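Local structure of DUF7790 domain-containing protein (6ULO) at residues R253-R258 / S299-M303. The protein is of unknown function but has a DUF7790 domain that probably belongs to the Rossmann-fold superfamily. Numbering follows the deposited sequence.
Sequences RTISVR and SLQVM
With chi1 at 62°, Ile-255 swings CG1 between its backbone N and carbonyl carbon, and Met-303, its chain bent only at the last torsion (chi3 60°), turns CE back to meet it. The two side chains meet end to end, Ile-255 CD1 lying 3.6 Å from Met-303 CE. This is helix-on-sheet packing in a probably Rossmann-like domain: helix 299-306 lies against the end of strand 249-255 in the mixed sheet, with strand 253-255 and helix 299-303 running at 94° to one another. The Met-303 sulfur touches both branches of the isoleucine, with SD 3.7 Å from Ile-255 CG2, while Cys-279 of the adjacent strand 277-282 and Thr-316 and Val-318 of strand 315-318 also touch Met-303. Arg-253 runs antiparallel beside the Met-303 chain and brings CD and NE up against Ser-299 CB, NE 3.8 Å from that carbon. Its guanidinium is held by a salt bridge to Glu-227, a hydrogen bond to Gln-281 and a cation-pi contact with Phe-286. Beyond the strand the contact becomes more exposed: both methyls of Leu-300 meet Val-257, CD2 at 3.9 Å from Val-257 CG2, and the aliphatic part of Arg-258 crosses them at about a right angle before NE pairs with Asp-260. The polar link is a water, which donates to Thr-254 O at 2.9 Å and hydrogen-bonds Ser-299 OG at 2.8 Å.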
# COMPACT_ATOMS: atom_id res chain seq x y z
N ARG A 253 -2.67 9.57 1.66
CA ARG A 253 -3.66 9.58 0.60
C ARG A 253 -3.21 10.55 -0.48
O ARG A 253 -2.28 11.36 -0.29
CB ARG A 253 -5.06 10.01 1.11
CG ARG A 253 -5.10 11.45 1.59
CD ARG A 253 -6.50 11.95 1.86
NE ARG A 253 -7.18 11.24 2.94
CZ ARG A 253 -7.14 11.57 4.23
NH1 ARG A 253 -6.40 12.59 4.65
NH2 ARG A 253 -7.85 10.86 5.12
N THR A 254 -3.90 10.48 -1.61
CA THR A 254 -3.78 11.50 -2.65
C THR A 254 -5.17 11.98 -3.03
O THR A 254 -6.18 11.31 -2.78
CB THR A 254 -3.10 10.92 -3.90
OG1 THR A 254 -3.77 9.71 -4.30
CG2 THR A 254 -1.66 10.65 -3.63
N ILE A 255 -5.22 13.18 -3.62
CA ILE A 255 -6.43 13.72 -4.21
C ILE A 255 -6.11 14.29 -5.59
O ILE A 255 -4.95 14.49 -5.96
CB ILE A 255 -7.15 14.78 -3.35
CG1 ILE A 255 -6.26 16.01 -3.13
CG2 ILE A 255 -7.77 14.12 -2.07
CD1 ILE A 255 -7.08 17.24 -2.68
N SER A 256 -7.18 14.55 -6.34
CA SER A 256 -7.00 15.04 -7.70
C SER A 256 -8.01 16.11 -8.08
O SER A 256 -8.16 16.38 -9.27
CB SER A 256 -7.05 13.85 -8.69
OG SER A 256 -8.30 13.18 -8.64
N VAL A 257 -8.70 16.69 -7.11
CA VAL A 257 -9.72 17.70 -7.35
C VAL A 257 -9.29 18.96 -6.61
O VAL A 257 -8.41 18.95 -5.75
CB VAL A 257 -11.12 17.24 -6.88
CG1 VAL A 257 -11.53 15.99 -7.60
CG2 VAL A 257 -11.11 17.01 -5.39
N ARG A 258 -9.95 20.07 -6.96
CA ARG A 258 -9.67 21.39 -6.37
C ARG A 258 -8.19 21.71 -6.40
O ARG A 258 -7.58 22.06 -5.39
CB ARG A 258 -10.26 21.53 -4.96
CG ARG A 258 -11.79 21.55 -4.90
CD ARG A 258 -12.38 22.74 -5.68
NE ARG A 258 -11.88 24.05 -5.27
CZ ARG A 258 -12.39 24.78 -4.28
NH1 ARG A 258 -13.37 24.29 -3.54
NH2 ARG A 258 -11.90 25.98 -4.00
N SER A 299 -12.83 12.93 1.99
CA SER A 299 -11.45 13.36 2.20
C SER A 299 -11.22 14.81 1.76
O SER A 299 -10.45 15.54 2.39
CB SER A 299 -10.45 12.42 1.52
OG SER A 299 -10.62 12.39 0.13
N LEU A 300 -11.87 15.26 0.67
CA LEU A 300 -11.66 16.63 0.21
C LEU A 300 -12.04 17.62 1.31
O LEU A 300 -11.29 18.56 1.62
CB LEU A 300 -12.46 16.89 -1.06
CG LEU A 300 -12.50 18.36 -1.54
CD1 LEU A 300 -11.09 18.88 -1.90
CD2 LEU A 300 -13.48 18.48 -2.71
N GLN A 301 -13.20 17.41 1.92
CA GLN A 301 -13.65 18.31 2.98
C GLN A 301 -12.73 18.25 4.19
O GLN A 301 -12.45 19.28 4.82
CB GLN A 301 -15.09 17.98 3.35
CG GLN A 301 -15.61 18.86 4.49
CD GLN A 301 -17.05 18.57 4.86
OE1 GLN A 301 -17.71 17.71 4.27
NE2 GLN A 301 -17.56 19.30 5.85
N VAL A 302 -12.26 17.06 4.56
CA VAL A 302 -11.25 16.93 5.62
C VAL A 302 -10.05 17.83 5.33
O VAL A 302 -9.53 18.52 6.22
CB VAL A 302 -10.85 15.45 5.77
CG1 VAL A 302 -9.67 15.28 6.73
CG2 VAL A 302 -12.06 14.63 6.25
N MET A 303 -9.58 17.81 4.08
CA MET A 303 -8.41 18.61 3.71
C MET A 303 -8.74 20.11 3.63
O MET A 303 -7.92 20.92 4.05
CB MET A 303 -7.84 18.09 2.39
CG MET A 303 -7.25 16.70 2.55
SD MET A 303 -6.68 15.99 0.99
CE MET A 303 -5.44 17.22 0.53
O HOH W 1 -8.48 11.07 -1.11